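Local atomic coordinates of multisubunit Na+/H+ antiporter, A subunit (Anoxybacillus flavithermus, PDB entry 6Z16), a protein that forms the large A subunit of a multisubunit membrane antiporter that probably exchanges sodium ions for protons across the bacterial cell membrane. Residues Ile396-Phe410 with Val471-Leu484. Numbering follows the deposited sequence.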
loop_
_atom_site.group_PDB
_atom_site.type_symbol
_atom_site.label_atom_id
_atom_site.label_comp_id
_atom_site.label_asym_id
_atom_site.label_seq_id
_atom_site.Cartn_x
_atom_site.Cartn_y
_atom_site.Cartn_z
ATOM N N ILE A 396 119.320 5.247 12.374
ATOM C CA ILE A 396 120.696 4.794 12.552
ATOM C C ILE A 396 121.703 5.917 12.356
ATOM O O ILE A 396 122.875 5.762 12.721
ATOM C CB ILE A 396 120.950 3.623 11.585
ATOM C CG1 ILE A 396 122.044 2.695 12.109
ATOM C CG2 ILE A 396 121.277 4.134 10.201
ATOM C CD1 ILE A 396 121.607 1.893 13.300
ATOM N N ARG A 397 121.274 7.059 11.826
ATOM C CA ARG A 397 122.183 8.100 11.382
ATOM C C ARG A 397 122.311 9.250 12.370
ATOM O O ARG A 397 123.109 10.161 12.133
ATOM C CB ARG A 397 121.732 8.637 10.022
ATOM C CG ARG A 397 121.823 7.623 8.895
ATOM C CD ARG A 397 121.384 8.227 7.571
ATOM N NE ARG A 397 119.947 8.485 7.531
ATOM C CZ ARG A 397 119.406 9.698 7.503
ATOM N NH1 ARG A 397 120.186 10.771 7.517
ATOM N NH2 ARG A 397 118.090 9.841 7.465
ATOM N N ARG A 398 121.556 9.237 13.467
ATOM C CA ARG A 398 121.698 10.273 14.477
ATOM C C ARG A 398 122.318 9.769 15.770
ATOM O O ARG A 398 123.058 10.513 16.416
ATOM C CB ARG A 398 120.340 10.924 14.786
ATOM C CG ARG A 398 120.461 12.245 15.557
ATOM C CD ARG A 398 119.137 12.951 15.885
ATOM N NE ARG A 398 118.327 12.309 16.920
ATOM C CZ ARG A 398 118.550 12.421 18.229
ATOM N NH1 ARG A 398 119.583 13.116 18.676
ATOM N NH2 ARG A 398 117.748 11.822 19.095
ATOM N N LEU A 399 122.063 8.522 16.159
ATOM C CA LEU A 399 122.614 7.981 17.394
ATOM C C LEU A 399 123.963 7.323 17.126
ATOM O O LEU A 399 124.103 6.530 16.190
ATOM C CB LEU A 399 121.624 7.008 18.044
ATOM C CG LEU A 399 121.054 5.769 17.348
ATOM C CD1 LEU A 399 121.884 4.538 17.602
ATOM C CD2 LEU A 399 119.634 5.533 17.808
ATOM N N GLY A 400 124.956 7.676 17.936
ATOM C CA GLY A 400 126.320 7.238 17.709
ATOM C C GLY A 400 126.927 6.409 18.820
ATOM O O GLY A 400 126.573 5.244 18.999
ATOM N N GLY A 401 127.861 6.998 19.560
ATOM C CA GLY A 401 128.581 6.273 20.587
ATOM C C GLY A 401 127.790 6.086 21.863
ATOM O O GLY A 401 127.580 7.041 22.615
ATOM N N LEU A 402 127.347 4.855 22.120
ATOM C CA LEU A 402 126.527 4.551 23.288
ATOM C C LEU A 402 127.043 3.319 24.022
ATOM O O LEU A 402 126.269 2.604 24.662
ATOM C CB LEU A 402 125.061 4.364 22.896
ATOM C CG LEU A 402 124.305 5.591 22.379
ATOM C CD1 LEU A 402 122.918 5.202 21.913
ATOM C CD2 LEU A 402 124.224 6.666 23.444
ATOM N N MET A 403 128.347 3.058 23.941
ATOM C CA MET A 403 128.941 1.974 24.717
ATOM C C MET A 403 129.148 2.381 26.170
ATOM O O MET A 403 128.577 1.779 27.085
ATOM C CB MET A 403 130.275 1.554 24.108
ATOM C CG MET A 403 130.941 0.441 24.887
ATOM S SD MET A 403 132.571 0.029 24.256
ATOM C CE MET A 403 132.117 -0.771 22.731
ATOM N N THR A 404 129.962 3.411 26.399
ATOM C CA THR A 404 130.245 3.902 27.741
ATOM C C THR A 404 129.130 4.773 28.298
ATOM O O THR A 404 129.261 5.281 29.417
ATOM C CB THR A 404 131.557 4.685 27.745
ATOM O OG1 THR A 404 131.439 5.815 26.872
ATOM C CG2 THR A 404 132.698 3.802 27.271
ATOM N N ILE A 405 128.054 4.965 27.545
ATOM C CA ILE A 405 126.867 5.639 28.046
ATOM C C ILE A 405 125.844 4.631 28.558
ATOM O O ILE A 405 125.220 4.843 29.600
ATOM C CB ILE A 405 126.285 6.529 26.931
ATOM C CG1 ILE A 405 127.353 7.488 26.402
ATOM C CG2 ILE A 405 125.105 7.320 27.427
ATOM C CD1 ILE A 405 127.897 8.435 27.443
ATOM N N MET A 406 125.676 3.516 27.847
ATOM C CA MET A 406 124.642 2.522 28.149
ATOM C C MET A 406 125.249 1.129 28.093
ATOM O O MET A 406 125.083 0.408 27.103
ATOM C CB MET A 406 123.492 2.612 27.148
ATOM C CG MET A 406 122.787 3.938 27.067
ATOM S SD MET A 406 121.527 3.896 25.787
ATOM C CE MET A 406 121.134 5.631 25.679
ATOM N N PRO A 407 125.942 0.700 29.150
ATOM C CA PRO A 407 126.706 -0.555 29.061
ATOM C C PRO A 407 125.875 -1.833 29.120
ATOM O O PRO A 407 126.202 -2.810 28.434
ATOM C CB PRO A 407 127.656 -0.460 30.260
ATOM C CG PRO A 407 126.948 0.403 31.229
ATOM C CD PRO A 407 126.177 1.400 30.424
ATOM N N ILE A 408 124.803 -1.840 29.917
ATOM C CA ILE A 408 124.060 -3.075 30.167
ATOM C C ILE A 408 123.265 -3.482 28.932
ATOM O O ILE A 408 123.296 -4.644 28.498
ATOM C CB ILE A 408 123.144 -2.907 31.392
ATOM C CG1 ILE A 408 123.957 -2.491 32.619
ATOM C CG2 ILE A 408 122.380 -4.184 31.668
ATOM C CD1 ILE A 408 124.982 -3.503 33.052
ATOM N N THR A 409 122.556 -2.526 28.333
ATOM C CA THR A 409 121.819 -2.821 27.116
ATOM C C THR A 409 122.753 -3.040 25.931
ATOM O O THR A 409 122.377 -3.754 24.998
ATOM C CB THR A 409 120.796 -1.711 26.844
ATOM O OG1 THR A 409 119.961 -2.082 25.744
ATOM C CG2 THR A 409 121.465 -0.387 26.549
ATOM N N PHE A 410 123.976 -2.497 25.977
ATOM C CA PHE A 410 124.991 -2.856 24.991
ATOM C C PHE A 410 125.396 -4.316 25.122
ATOM O O PHE A 410 125.589 -4.997 24.109
ATOM C CB PHE A 410 126.219 -1.955 25.123
ATOM C CG PHE A 410 127.384 -2.411 24.304
ATOM C CD1 PHE A 410 127.344 -2.342 22.924
ATOM C CD2 PHE A 410 128.520 -2.915 24.916
ATOM C CE1 PHE A 410 128.410 -2.769 22.165
ATOM C CE2 PHE A 410 129.591 -3.342 24.166
ATOM C CZ PHE A 410 129.534 -3.272 22.786
ATOM N N VAL A 471 125.056 -3.469 15.414
ATOM C CA VAL A 471 125.829 -3.080 16.585
ATOM C C VAL A 471 126.829 -2.009 16.206
ATOM O O VAL A 471 126.950 -0.984 16.890
ATOM C CB VAL A 471 126.507 -4.312 17.206
ATOM C CG1 VAL A 471 127.447 -3.904 18.313
ATOM C CG2 VAL A 471 125.459 -5.225 17.756
ATOM N N SER A 472 127.400 -2.129 15.011
ATOM C CA SER A 472 128.487 -1.230 14.692
ATOM C C SER A 472 127.984 0.122 14.242
ATOM O O SER A 472 128.800 1.019 14.008
ATOM C CB SER A 472 129.403 -1.844 13.637
ATOM O OG SER A 472 130.453 -0.954 13.305
ATOM N N ARG A 473 126.667 0.305 14.132
ATOM C CA ARG A 473 126.159 1.648 13.925
ATOM C C ARG A 473 125.135 2.020 14.985
ATOM O O ARG A 473 124.388 2.988 14.799
ATOM C CB ARG A 473 125.612 1.801 12.498
ATOM C CG ARG A 473 126.742 1.720 11.459
ATOM C CD ARG A 473 126.353 1.831 9.994
ATOM N NE ARG A 473 125.921 3.166 9.601
ATOM C CZ ARG A 473 124.730 3.435 9.084
ATOM N NH1 ARG A 473 124.415 4.679 8.751
ATOM N NH2 ARG A 473 123.869 2.448 8.865
ATOM N N THR A 474 125.110 1.301 16.110
ATOM C CA THR A 474 124.243 1.662 17.227
ATOM C C THR A 474 125.016 2.179 18.430
ATOM O O THR A 474 124.602 3.157 19.052
ATOM C CB THR A 474 123.394 0.457 17.650
ATOM O OG1 THR A 474 122.715 -0.062 16.503
ATOM C CG2 THR A 474 122.348 0.850 18.676
ATOM N N PHE A 475 126.151 1.564 18.749
ATOM C CA PHE A 475 126.881 1.872 19.966
ATOM C C PHE A 475 128.290 2.395 19.738
ATOM O O PHE A 475 128.855 2.996 20.656
ATOM C CB PHE A 475 126.965 0.625 20.856
ATOM C CG PHE A 475 125.632 0.115 21.306
ATOM C CD1 PHE A 475 124.967 0.725 22.356
ATOM C CD2 PHE A 475 125.048 -0.980 20.686
ATOM C CE1 PHE A 475 123.740 0.257 22.778
ATOM C CE2 PHE A 475 123.822 -1.452 21.106
ATOM C CZ PHE A 475 123.169 -0.831 22.152
ATOM N N PHE A 476 128.874 2.180 18.565
ATOM C CA PHE A 476 130.227 2.629 18.283
ATOM C C PHE A 476 130.211 4.039 17.704
ATOM O O PHE A 476 129.159 4.652 17.514
ATOM C CB PHE A 476 130.916 1.664 17.327
ATOM C CG PHE A 476 131.193 0.320 17.918
ATOM C CD1 PHE A 476 132.316 0.113 18.690
ATOM C CD2 PHE A 476 130.333 -0.737 17.700
ATOM C CE1 PHE A 476 132.579 -1.129 19.224
ATOM C CE2 PHE A 476 130.588 -1.981 18.235
ATOM C CZ PHE A 476 131.708 -2.176 19.001
ATOM N N GLY A 477 131.396 4.556 17.401
ATOM C CA GLY A 477 131.514 5.879 16.826
ATOM C C GLY A 477 131.852 6.928 17.861
ATOM O O GLY A 477 132.864 6.816 18.560
ATOM N N THR A 478 131.008 7.950 17.974
ATOM C CA THR A 478 131.225 9.016 18.939
ATOM C C THR A 478 129.885 9.571 19.395
ATOM O O THR A 478 128.848 9.352 18.763
ATOM C CB THR A 478 132.095 10.138 18.358
ATOM O OG1 THR A 478 132.335 11.125 19.368
ATOM C CG2 THR A 478 131.412 10.782 17.163
ATOM N N TYR A 479 129.921 10.292 20.510
ATOM C CA TYR A 479 128.727 10.881 21.094
ATOM C C TYR A 479 128.469 12.251 20.488
ATOM O O TYR A 479 129.401 13.026 20.253
ATOM C CB TYR A 479 128.874 10.999 22.611
ATOM C CG TYR A 479 127.664 11.591 23.293
ATOM C CD1 TYR A 479 126.514 10.837 23.483
ATOM C CD2 TYR A 479 127.670 12.909 23.740
ATOM C CE1 TYR A 479 125.405 11.376 24.103
ATOM C CE2 TYR A 479 126.566 13.458 24.355
ATOM C CZ TYR A 479 125.437 12.689 24.534
ATOM O OH TYR A 479 124.336 13.238 25.150
ATOM N N LYS A 480 127.196 12.550 20.244
ATOM C CA LYS A 480 126.807 13.844 19.694
ATOM C C LYS A 480 126.182 14.694 20.791
ATOM O O LYS A 480 125.061 14.397 21.234
ATOM C CB LYS A 480 125.834 13.662 18.529
ATOM C CG LYS A 480 126.447 12.911 17.358
ATOM C CD LYS A 480 125.476 12.767 16.201
ATOM C CE LYS A 480 126.115 12.031 15.029
ATOM N NZ LYS A 480 126.387 10.603 15.349
ATOM N N PRO A 481 126.860 15.742 21.266
ATOM C CA PRO A 481 126.325 16.523 22.391
ATOM C C PRO A 481 125.401 17.654 21.969
ATOM O O PRO A 481 125.130 18.555 22.768
ATOM C CB PRO A 481 127.589 17.073 23.058
ATOM C CG PRO A 481 128.543 17.228 21.930
ATOM C CD PRO A 481 128.260 16.094 20.973
ATOM N N HIS A 482 124.918 17.637 20.734
ATOM C CA HIS A 482 124.085 18.735 20.256
ATOM C C HIS A 482 122.677 18.320 19.855
ATOM O O HIS A 482 121.725 19.034 20.177
ATOM C CB HIS A 482 124.784 19.452 19.087
ATOM C CG HIS A 482 125.164 18.552 17.955
ATOM N ND1 HIS A 482 124.312 18.268 16.911
ATOM C CD2 HIS A 482 126.314 17.887 17.693
ATOM C CE1 HIS A 482 124.916 17.457 16.060
ATOM N NE2 HIS A 482 126.133 17.214 16.510
ATOM N N VAL A 483 122.504 17.187 19.175
ATOM C CA VAL A 483 121.158 16.751 18.809
ATOM C C VAL A 483 120.467 15.925 19.888
ATOM O O VAL A 483 119.228 15.868 19.908
ATOM C CB VAL A 483 121.152 15.951 17.493
ATOM C CG1 VAL A 483 121.335 16.865 16.302
ATOM C CG2 VAL A 483 122.252 14.912 17.507
ATOM N N LEU A 484 121.215 15.286 20.782
ATOM C CA LEU A 484 120.592 14.373 21.729
ATOM C C LEU A 484 119.946 15.137 22.887
ATOM O O LEU A 484 120.097 16.353 23.036
ATOM C CB LEU A 484 121.602 13.346 22.245
ATOM C CG LEU A 484 121.812 12.085 21.390
ATOM C CD1 LEU A 484 122.685 12.320 20.168
ATOM C CD2 LEU A 484 122.357 10.935 22.229
#
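Phe475 takes the edge of Phe410 against one face of its ring: the centroids lie 5.1 Å apart and the planes meet at 69°, a T-shaped pair. Phe410 CA sits over that same face, 4.2 Å from the Phe475 centroid, as a CH-pi contact. With CG anti to the carbonyl carbon (chi1 -62°), the Phe475 ring can also meet Leu402, whose CB is 3.7 Å from Phe475 CD1. Two backbone bonds tie the loops beside it: Leu402 N to Phe475 O (2.8 Å, 151° at the hydrogen) and Gly401 N to Thr478 O (2.7 Å), each donor standing above its carbonyl plane. An alanine in place of Phe475 would probably leave the edge of Phe410 without its aromatic face and open a gap beside Leu402. The other flank is looser. Lys480 NZ reaches Arg398 O in a weak hydrogen bond (3.5 Å), and exposed Val483 lies along the Arg398 side chain, whose NH2 bonds instead to Thr391 O. Two loops thus pack together at the membrane-domain periphery, the one leading into helix 407-421 against the one leaving helix 451-472, in the complex I-related antiporter fold.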